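Local coordinates for protein BpsB (PgaB), Poly-beta-1,6-N-acetyl-D-glucosamine N-deacetylase (PDB 5BU6) that removes acetyl groups from the N-acetylglucosamine units of poly-beta-1,6-N-acetyl-D-glucosamine as a family 4 carbohydrate esterase and is required for biofilm formation in Bordetella bronchiseptica, at residues R185-D189 with A190-A194; F94-L97 with A98-Y102; E128-H131 with D132-M135; P248-P251 with D252-L255; D230-A233 with A234-G237. The protein carries 5 engineered substitutions. One frame throughout, in Å; residues are numbered along the deposited sequence.

Contact 1: residues R185-D189 with A190-A194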
# COMPACT_ATOMS: atom_id res chain seq x y z
N ARG A 185 -1.89 20.42 -23.53
CA ARG A 185 -0.64 19.67 -23.67
C ARG A 185 -0.47 18.61 -22.58
O ARG A 185 -1.20 18.60 -21.59
CB ARG A 185 0.54 20.64 -23.67
CG ARG A 185 0.89 21.23 -22.32
CD ARG A 185 1.93 22.35 -22.45
NE ARG A 185 2.66 22.57 -21.21
CZ ARG A 185 3.99 22.52 -21.11
NH1 ARG A 185 4.58 22.73 -19.94
NH2 ARG A 185 4.74 22.26 -22.18
N TYR A 186 0.48 17.70 -22.77
CA TYR A 186 0.87 16.75 -21.73
C TYR A 186 1.79 17.44 -20.72
O TYR A 186 2.44 18.43 -21.05
CB TYR A 186 1.57 15.51 -22.32
CG TYR A 186 0.72 14.68 -23.26
CD1 TYR A 186 -0.15 13.71 -22.77
CD2 TYR A 186 0.79 14.85 -24.63
CE1 TYR A 186 -0.93 12.95 -23.63
CE2 TYR A 186 0.02 14.10 -25.49
CZ TYR A 186 -0.85 13.15 -24.99
OH TYR A 186 -1.62 12.40 -25.86
N GLU A 187 1.82 16.94 -19.49
CA GLU A 187 2.87 17.30 -18.54
C GLU A 187 4.23 16.98 -19.12
O GLU A 187 4.41 15.91 -19.69
CB GLU A 187 2.70 16.53 -17.23
CG GLU A 187 1.61 17.04 -16.33
CD GLU A 187 1.58 16.31 -15.01
OE1 GLU A 187 1.83 15.08 -15.00
OE2 GLU A 187 1.31 16.96 -13.98
N ASN A 188 5.20 17.87 -18.95
CA ASN A 188 6.57 17.54 -19.30
C ASN A 188 7.22 16.77 -18.15
O ASN A 188 6.61 16.59 -17.09
CB ASN A 188 7.38 18.80 -19.64
CG ASN A 188 7.50 19.76 -18.46
OD1 ASN A 188 7.97 19.39 -17.39
ND2 ASN A 188 7.09 21.01 -18.67
N ASP A 189 8.46 16.33 -18.35
CA ASP A 189 9.15 15.50 -17.37
C ASP A 189 9.35 16.22 -16.04
O ASP A 189 9.12 15.64 -14.99
CB ASP A 189 10.49 15.03 -17.94
CG ASP A 189 10.32 13.98 -19.01
OD1 ASP A 189 9.37 13.17 -18.91
OD2 ASP A 189 11.14 13.95 -19.96
N ALA A 190 9.74 17.49 -16.10
CA ALA A 190 9.91 18.28 -14.88
C ALA A 190 8.60 18.44 -14.12
O ALA A 190 8.56 18.23 -12.91
CB ALA A 190 10.49 19.64 -15.22
N GLU A 191 7.53 18.79 -14.82
CA GLU A 191 6.20 18.92 -14.20
C GLU A 191 5.73 17.61 -13.58
O GLU A 191 5.21 17.57 -12.45
CB GLU A 191 5.17 19.39 -15.24
CG GLU A 191 5.41 20.79 -15.78
CD GLU A 191 4.50 21.13 -16.95
OE1 GLU A 191 3.90 20.20 -17.53
OE2 GLU A 191 4.39 22.32 -17.29
N TYR A 192 5.92 16.52 -14.32
CA TYR A 192 5.52 15.20 -13.86
C TYR A 192 6.26 14.79 -12.59
O TYR A 192 5.65 14.38 -11.61
CB TYR A 192 5.77 14.18 -14.98
CG TYR A 192 5.68 12.74 -14.56
CD1 TYR A 192 4.55 12.23 -13.94
CD2 TYR A 192 6.73 11.88 -14.84
CE1 TYR A 192 4.49 10.89 -13.57
CE2 TYR A 192 6.67 10.55 -14.49
CZ TYR A 192 5.55 10.06 -13.86
OH TYR A 192 5.52 8.72 -13.53
N ARG A 193 7.58 14.92 -12.61
CA ARG A 193 8.40 14.59 -11.44
C ARG A 193 7.98 15.41 -10.24
O ARG A 193 7.83 14.88 -9.14
CB ARG A 193 9.89 14.83 -11.74
CG ARG A 193 10.55 13.70 -12.51
CD ARG A 193 12.00 14.05 -12.90
NE ARG A 193 12.70 12.85 -13.34
CZ ARG A 193 13.43 12.07 -12.55
NH1 ARG A 193 13.58 12.38 -11.27
NH2 ARG A 193 14.02 10.99 -13.04
N ALA A 194 7.79 16.71 -10.46
CA ALA A 194 7.38 17.63 -9.40
C ALA A 194 6.05 17.22 -8.76
O ALA A 194 5.91 17.21 -7.53
CB ALA A 194 7.28 19.04 -9.94
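N188 and E191 form a capping box at the start of the long helix 189-211, just where the chain leaves the short strand 185-186. Each residue binds the other's backbone N-H. N188, at the N-cap, offers its amide oxygen: E191 N lies 2.7 Å from N188 OD1, and the bond is almost straight at 173°. In return the extended side chain of E191 runs back along the chain, so that N188 N reaches E191 OE1 at 3.0 Å, approaching from above the carboxylate plane. A chi1 of 63° sets CG of N188 between its own backbone N and carbonyl carbon, which swings OD1 round over the first turn. The amide of N188 then stacks on the carboxylate of E191, the two planes 29° apart. Asparagine suits this place because its short side chain ends in an acceptor, and glutamate because it is long enough to reach back three residues. Behind the cap the ordinary helical bonds begin, with Y192 N to N188 O at 2.9 Å and R193 N to D189 O at 2.9 Å.

R185 adds a salt bridge from the strand side, NH1 to E191 OE2 at 2.7 Å. As a hydrogen bond it is weak and clearly bent, and the guanidinium stands nearly perpendicular to the carboxylate. E187 turns to R195, while Y192 OH binds A174 O. The two oxygens of E191 are thus divided between a backbone N-H and a cation. Sitting beside the helix N-terminus and R185, this carboxylate is probably stabilised in its charged form.

Contact 2: residues F94-L97 with A98-Y102. Engineered in segment 98-102: A98 (natural residue Lys), A99 (natural residue Lys).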
# COMPACT_ATOMS: atom_id res chain seq x y z
N PHE A 94 -7.17 -5.04 13.02
CA PHE A 94 -6.30 -4.72 14.15
C PHE A 94 -6.44 -5.70 15.34
O PHE A 94 -5.44 -6.22 15.83
CB PHE A 94 -6.55 -3.26 14.58
CG PHE A 94 -5.63 -2.75 15.66
CD1 PHE A 94 -4.29 -3.10 15.68
CD2 PHE A 94 -6.11 -1.88 16.63
CE1 PHE A 94 -3.44 -2.63 16.68
CE2 PHE A 94 -5.26 -1.39 17.63
CZ PHE A 94 -3.92 -1.77 17.65
N PRO A 95 -7.68 -5.99 15.79
CA PRO A 95 -7.77 -6.93 16.92
C PRO A 95 -7.40 -8.36 16.55
O PRO A 95 -7.03 -9.12 17.43
CB PRO A 95 -9.23 -6.83 17.37
CG PRO A 95 -9.95 -6.21 16.25
CD PRO A 95 -8.99 -5.38 15.49
N LEU A 96 -7.49 -8.73 15.28
CA LEU A 96 -7.00 -10.03 14.87
C LEU A 96 -5.47 -10.05 14.87
O LEU A 96 -4.86 -11.03 15.27
CB LEU A 96 -7.55 -10.42 13.50
CG LEU A 96 -8.91 -11.11 13.46
CD1 LEU A 96 -9.27 -11.44 12.02
CD2 LEU A 96 -8.92 -12.36 14.32
N LEU A 97 -4.86 -8.98 14.40
CA LEU A 97 -3.41 -8.88 14.46
C LEU A 97 -2.93 -9.03 15.90
O LEU A 97 -1.97 -9.75 16.17
CB LEU A 97 -2.95 -7.54 13.90
CG LEU A 97 -3.17 -7.37 12.40
CD1 LEU A 97 -2.73 -5.99 11.98
CD2 LEU A 97 -2.40 -8.43 11.61
N ALA A 98 -3.62 -8.38 16.82
CA ALA A 98 -3.28 -8.47 18.24
C ALA A 98 -3.46 -9.89 18.77
O ALA A 98 -2.60 -10.41 19.48
CB ALA A 98 -4.12 -7.50 19.05
N ALA A 99 -4.58 -10.52 18.43
CA ALA A 99 -4.90 -11.85 18.93
C ALA A 99 -3.92 -12.91 18.44
O ALA A 99 -3.59 -13.83 19.18
CB ALA A 99 -6.32 -12.23 18.54
N PHE A 100 -3.46 -12.79 17.20
CA PHE A 100 -2.49 -13.74 16.65
C PHE A 100 -1.05 -13.29 16.89
O PHE A 100 -0.11 -14.04 16.62
CB PHE A 100 -2.72 -13.92 15.15
CG PHE A 100 -3.86 -14.84 14.81
CD1 PHE A 100 -5.18 -14.40 14.87
CD2 PHE A 100 -3.62 -16.16 14.42
CE1 PHE A 100 -6.24 -15.26 14.57
CE2 PHE A 100 -4.67 -17.02 14.11
CZ PHE A 100 -5.98 -16.56 14.18
N ASN A 101 -0.89 -12.06 17.38
CA ASN A 101 0.40 -11.39 17.53
C ASN A 101 1.18 -11.30 16.22
O ASN A 101 2.38 -11.53 16.19
CB ASN A 101 1.26 -12.08 18.59
CG ASN A 101 2.38 -11.18 19.09
OD1 ASN A 101 2.17 -9.98 19.31
ND2 ASN A 101 3.57 -11.73 19.24
N TYR A 102 0.49 -10.97 15.14
CA TYR A 102 1.12 -10.77 13.84
C TYR A 102 1.35 -9.28 13.56
O TYR A 102 0.42 -8.48 13.70
CB TYR A 102 0.24 -11.31 12.73
CG TYR A 102 0.02 -12.79 12.68
CD1 TYR A 102 0.88 -13.69 13.31
CD2 TYR A 102 -1.04 -13.31 11.94
CE1 TYR A 102 0.67 -15.06 13.22
CE2 TYR A 102 -1.26 -14.66 11.85
CZ TYR A 102 -0.41 -15.53 12.48
OH TYR A 102 -0.67 -16.87 12.35
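L96 and F100 both carry CG anti to their carbonyl carbons (chi1 -87° and -79°), and this sends the two side chains the same way, side by side, along one flank of the helix. They meet where L96 CD2 lies 4.0 Å from F100 CE1. A Schellman motif ends the helix here, in the beta-alpha-beta unit of strand 77-83, helix 88-100 and strand 104-108. N101 takes a positive phi of 56° as its C-prime residue, a conformation that asparagine tolerates better than most residues. The reversal brings Y102 N to L97 O at 2.9 Å, in the carbonyl plane, while N101 N makes a weak bond to A98 O at 3.2 Å. Just before the motif's own bonds, the regular one from F100 N to L96 O is intact at 3.0 Å.

The motif's hydrophobic part joins L97 to Y102: L97 CD2 packs against Y102 CB at 4.1 Å, the side chains crossing at about a right angle. F47 of helix 43-52 touches L96, L97, F100 and Y102, so apolar residues suit this flank. A98 and A99, both engineered in place of lysine, are exposed. Y102 turns one ring face to F100, whose CB sits 3.6 Å above the plane, over the ring centre.

Contact 3: residues E128-H131 with D132-M135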
# COMPACT_ATOMS: atom_id res chain seq x y z
N GLU A 128 -18.55 8.70 -4.96
CA GLU A 128 -18.10 9.41 -3.76
C GLU A 128 -18.46 8.62 -2.50
O GLU A 128 -19.51 7.97 -2.46
CB GLU A 128 -18.73 10.81 -3.68
CG GLU A 128 -18.09 11.86 -4.55
CD GLU A 128 -18.56 13.26 -4.19
OE1 GLU A 128 -19.76 13.42 -3.84
OE2 GLU A 128 -17.74 14.20 -4.24
N VAL A 129 -17.61 8.67 -1.48
CA VAL A 129 -17.93 8.00 -0.22
C VAL A 129 -17.79 8.93 0.98
O VAL A 129 -17.02 9.89 0.96
CB VAL A 129 -17.04 6.75 0.01
CG1 VAL A 129 -17.31 5.70 -1.05
CG2 VAL A 129 -15.56 7.12 0.04
N PRO A 130 -18.56 8.64 2.04
CA PRO A 130 -18.49 9.43 3.26
C PRO A 130 -17.11 9.46 3.88
O PRO A 130 -16.38 8.46 3.84
CB PRO A 130 -19.49 8.72 4.19
CG PRO A 130 -20.42 8.07 3.29
CD PRO A 130 -19.64 7.64 2.10
N HIS A 131 -16.77 10.62 4.44
CA HIS A 131 -15.54 10.81 5.19
C HIS A 131 -15.33 9.72 6.25
O HIS A 131 -14.21 9.23 6.42
CB HIS A 131 -15.55 12.21 5.85
CG HIS A 131 -14.27 12.59 6.51
ND1 HIS A 131 -13.07 12.63 5.83
CD2 HIS A 131 -14.00 12.96 7.78
CE1 HIS A 131 -12.11 13.00 6.67
NE2 HIS A 131 -12.65 13.21 7.85
N ASP A 132 -16.40 9.29 6.92
CA ASP A 132 -16.22 8.35 8.03
C ASP A 132 -16.15 6.88 7.60
O ASP A 132 -16.14 5.98 8.44
CB ASP A 132 -17.32 8.55 9.07
CG ASP A 132 -18.67 8.82 8.44
OD1 ASP A 132 -18.81 8.60 7.23
OD2 ASP A 132 -19.59 9.26 9.17
N PHE A 133 -16.05 6.64 6.29
CA PHE A 133 -15.69 5.29 5.83
C PHE A 133 -14.23 4.95 6.14
O PHE A 133 -13.83 3.79 6.09
CB PHE A 133 -15.93 5.13 4.33
CG PHE A 133 -17.35 4.77 3.97
CD1 PHE A 133 -18.38 5.07 4.84
CD2 PHE A 133 -17.64 4.11 2.79
CE1 PHE A 133 -19.70 4.72 4.53
CE2 PHE A 133 -18.96 3.75 2.48
CZ PHE A 133 -19.98 4.05 3.35
N PHE A 134 -13.44 5.97 6.45
CA PHE A 134 -12.01 5.77 6.70
C PHE A 134 -11.63 5.89 8.18
O PHE A 134 -12.24 6.65 8.92
CB PHE A 134 -11.21 6.78 5.86
CG PHE A 134 -11.42 6.61 4.39
CD1 PHE A 134 -10.72 5.64 3.70
CD2 PHE A 134 -12.35 7.36 3.71
CE1 PHE A 134 -10.93 5.44 2.35
CE2 PHE A 134 -12.56 7.18 2.36
CZ PHE A 134 -11.85 6.22 1.68
N MET A 135 -10.60 5.14 8.57
CA MET A 135 -9.96 5.27 9.87
C MET A 135 -9.57 6.70 10.18
O MET A 135 -9.14 7.45 9.29
CB MET A 135 -8.70 4.42 9.95
CG MET A 135 -8.89 2.99 10.24
SD MET A 135 -7.26 2.22 10.40
CE MET A 135 -6.63 2.41 8.75
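P130 lies over one face of the F133 ring in a CH-pi contact, with P130 CD 3.7 Å from the ring centroid and only 8° off the ring normal. CG of the same proline comes within 3.6 Å of F133 CE1. The compact, rigid pyrrolidine ring suits this role because its C-H bonds, polarised by the neighbouring amide nitrogen, can face an aromatic pi cloud. V129 adds the other apolar contacts with two different parts of its side chain: CB touches F133 CD2 at 3.9 Å, and CG2 reaches F134 CE2 at 3.8 Å. With chi1 at -65°, CG2 falls between the backbone N and carbonyl carbon of V129, on the side of F134.

The polar contacts are backbone bonds of a short 3-10 turn, which takes the chain from strand 127-129 of a two-stranded antiparallel hairpin toward helix 137-145. F133 N binds P130 O at 3.1 Å from well above the carbonyl plane. The bond from F134 N to H131 O is weak at 3.3 Å, and that oxygen also lies at the edge of the F134 ring.

F133 is exposed, whereas F134 is buried, stacked on Y86 and touching W112. The F134 side chain is about 9 Å from a bound nickel ion.

Contact 4: residues P248-P251 with D252-L255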
# COMPACT_ATOMS: atom_id res chain seq x y z
N PRO A 248 8.80 -14.46 -5.20
CA PRO A 248 9.54 -14.41 -3.95
C PRO A 248 10.46 -13.20 -3.94
O PRO A 248 10.99 -12.81 -4.97
CB PRO A 248 10.34 -15.72 -3.97
CG PRO A 248 10.59 -15.97 -5.42
CD PRO A 248 9.37 -15.44 -6.15
N ASN A 249 10.62 -12.59 -2.78
CA ASN A 249 11.62 -11.54 -2.64
C ASN A 249 12.93 -12.16 -2.22
O ASN A 249 13.23 -12.25 -1.03
CB ASN A 249 11.18 -10.50 -1.64
CG ASN A 249 9.96 -9.76 -2.10
OD1 ASN A 249 10.04 -8.89 -2.98
ND2 ASN A 249 8.82 -10.13 -1.56
N THR A 250 13.69 -12.59 -3.21
CA THR A 250 14.98 -13.20 -2.99
C THR A 250 15.99 -12.09 -2.72
O THR A 250 15.68 -10.91 -2.90
CB THR A 250 15.37 -14.08 -4.20
OG1 THR A 250 15.36 -13.28 -5.39
CG2 THR A 250 14.40 -15.24 -4.36
N PRO A 251 17.20 -12.44 -2.25
CA PRO A 251 18.17 -11.39 -1.89
C PRO A 251 18.55 -10.43 -3.03
O PRO A 251 18.99 -9.33 -2.73
CB PRO A 251 19.41 -12.20 -1.46
CG PRO A 251 18.85 -13.46 -0.93
CD PRO A 251 17.66 -13.77 -1.81
N ASP A 252 18.42 -10.84 -4.29
CA ASP A 252 18.76 -9.96 -5.40
C ASP A 252 17.67 -8.93 -5.72
O ASP A 252 17.90 -8.01 -6.51
CB ASP A 252 19.06 -10.79 -6.65
CG ASP A 252 17.89 -11.63 -7.09
OD1 ASP A 252 17.22 -12.21 -6.21
OD2 ASP A 252 17.64 -11.73 -8.31
N VAL A 253 16.49 -9.07 -5.13
CA VAL A 253 15.42 -8.09 -5.30
C VAL A 253 15.66 -6.88 -4.40
O VAL A 253 15.71 -7.02 -3.18
CB VAL A 253 14.02 -8.67 -4.96
CG1 VAL A 253 12.92 -7.61 -5.18
CG2 VAL A 253 13.74 -9.93 -5.78
N ALA A 254 15.81 -5.70 -5.00
CA ALA A 254 15.97 -4.47 -4.21
C ALA A 254 14.72 -4.18 -3.39
O ALA A 254 13.61 -4.47 -3.84
CB ALA A 254 16.28 -3.27 -5.11
N LEU A 255 14.89 -3.56 -2.22
CA LEU A 255 13.73 -3.26 -1.38
C LEU A 255 12.87 -2.16 -2.00
O LEU A 255 11.78 -1.90 -1.53
CB LEU A 255 14.14 -2.86 0.05
CG LEU A 255 14.73 -3.98 0.91
CD1 LEU A 255 14.88 -3.51 2.34
CD2 LEU A 255 13.94 -5.30 0.84
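T250 O accepts V253 N at 3.0 Å, closing a type I beta turn from T250 to V253 in the long loop between strands 240-242 and 261-266. The bond is fairly straight at 157°, but the N-H comes to the oxygen from above its carbonyl plane. P251 and D252 occupy the two corners. Proline suits the first corner, since its ring fixes phi near the value a type I turn needs there and its lack of an N-H costs nothing at that position. The weak bond from T250 N to P248 O, at 3.2 Å, adds a bend just before the turn.

Among side chains, T250 and D252 lie side by side and point the same way. The spacing modelled between their oxygens is implausibly small, so the exact relation of hydroxyl and carboxylate is doubtful. Both corner residues are exposed, consistent with a turn at the protein's surface.

The van der Waals packing is made by V253, which is buried and whose methyls rest against oxygens of T250 and N249. N249, also buried, has its amide satisfied from outside the turn: OD1 takes R259 N, and ND2 gives to F13 O beside strand 14-20. These bonds tie N249 to the segments leading into strands 14-20 and 261-266, and V253 O accepts from R67 of helix 60-67. A chi1 of -179° places CG1 of V253 anti to its backbone N, on the side of N249. CG2 packs back on the turn, 3.6 Å from T250 O, while CG1 rests 3.8 Å from N249 OD1.

Contact 5: residues D230-A233 with A234-G237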
# COMPACT_ATOMS: atom_id res chain seq x y z
N ASP A 230 10.47 6.01 -8.94
CA ASP A 230 11.37 5.38 -7.98
C ASP A 230 12.47 6.36 -7.57
O ASP A 230 12.86 6.42 -6.41
CB ASP A 230 11.97 4.09 -8.54
CG ASP A 230 10.90 3.00 -8.74
OD1 ASP A 230 9.81 3.13 -8.14
OD2 ASP A 230 11.15 2.04 -9.49
N GLN A 231 12.93 7.14 -8.53
CA GLN A 231 13.98 8.12 -8.27
C GLN A 231 13.46 9.23 -7.35
O GLN A 231 14.13 9.67 -6.43
CB GLN A 231 14.47 8.72 -9.58
CG GLN A 231 15.63 9.67 -9.41
CD GLN A 231 15.98 10.35 -10.72
OE1 GLN A 231 15.76 9.79 -11.80
NE2 GLN A 231 16.51 11.57 -10.64
N VAL A 232 12.24 9.66 -7.62
CA VAL A 232 11.60 10.70 -6.84
C VAL A 232 11.27 10.21 -5.42
O VAL A 232 11.43 10.95 -4.45
CB VAL A 232 10.33 11.19 -7.56
CG1 VAL A 232 9.33 11.70 -6.59
CG2 VAL A 232 10.68 12.23 -8.61
N ALA A 233 10.82 8.97 -5.29
CA ALA A 233 10.58 8.39 -3.97
C ALA A 233 11.87 8.39 -3.15
O ALA A 233 11.86 8.70 -1.96
CB ALA A 233 10.04 6.97 -4.11
N ALA A 234 12.98 8.05 -3.79
CA ALA A 234 14.29 8.07 -3.14
C ALA A 234 14.67 9.47 -2.65
O ALA A 234 15.25 9.62 -1.58
CB ALA A 234 15.34 7.56 -4.08
N GLU A 235 14.32 10.49 -3.43
CA GLU A 235 14.64 11.87 -3.06
C GLU A 235 13.92 12.28 -1.79
O GLU A 235 14.46 13.05 -1.00
CB GLU A 235 14.29 12.85 -4.19
CG GLU A 235 15.15 12.70 -5.44
CD GLU A 235 14.57 13.45 -6.62
OE1 GLU A 235 13.65 14.28 -6.42
OE2 GLU A 235 15.02 13.20 -7.76
N VAL A 236 12.70 11.79 -1.59
CA VAL A 236 11.96 12.17 -0.39
C VAL A 236 12.18 11.17 0.74
O VAL A 236 11.53 11.26 1.78
CB VAL A 236 10.46 12.33 -0.65
CG1 VAL A 236 10.22 13.40 -1.71
CG2 VAL A 236 9.85 11.03 -1.07
N GLY A 237 13.10 10.23 0.55
CA GLY A 237 13.48 9.30 1.61
C GLY A 237 12.64 8.04 1.76
O GLY A 237 12.65 7.38 2.80
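V236 N, just past the end of helix 227-235, is shared by two carbonyl oxygens of its last turn. It binds V232 O at 3.2 Å in the regular helical way and makes a second, weak bond to A233 O, also 3.2 Å long but bent to 127°. The two preceding N-H groups follow the same helical pattern, A234 N to D230 O and E235 N to Q231 O, both at 3.1 Å.

Beyond V236 the chain ends the helix in a Schellman motif, with G237 as the C-prime residue. Its phi of 87° suits glycine, because a side chain there would be pressed against the preceding carbonyl oxygen. G237 N closes the turn on A234 O at 3.1 Å. The helix belongs to the beta-alpha-beta unit of strand 217-219, helix 227-235 and strand 240-242. V236 CG2 comes 3.2 Å from A233 O, lying over the carbonyls of the final turn.

Q231 and E235, one turn apart, approach at a slant with amide and carboxylate planes 70° apart. Q231 NE2 is 3.6 Å from E235 OE2, so the two polar ends are neighbours rather than bonded partners. Each looks to helix 189-211 instead: Q231 OE1 accepts from R193, and E235 OE1 forms a salt bridge with R197. Small A233 suits the buried side, where its methyl meets W220 and L200, whereas D230 OD2 accepts from Q257 NE2.

In the fold
Contacts 1 and 5 belong together in space: their centres lie 16 Å apart, and R193 of helix 189-211 reaches Q231 of helix 227-235. Both are partly buried, yet contact 1 caps a helix start with side-chain acceptors, whereas contact 5 ends one through a glycine. Contact 2 closes helix 88-100 by the same kind of motif with asparagine, on the opposite side of the chain's centre from both. Contacts 2 and 3 are surface contacts rich in aromatic and aliphatic packing, and contact 3 lies near a bound nickel ion. Contact 4, partly buried, lacks a helix or strand altogether and relies on a turn bond plus outside hydrogen bonds.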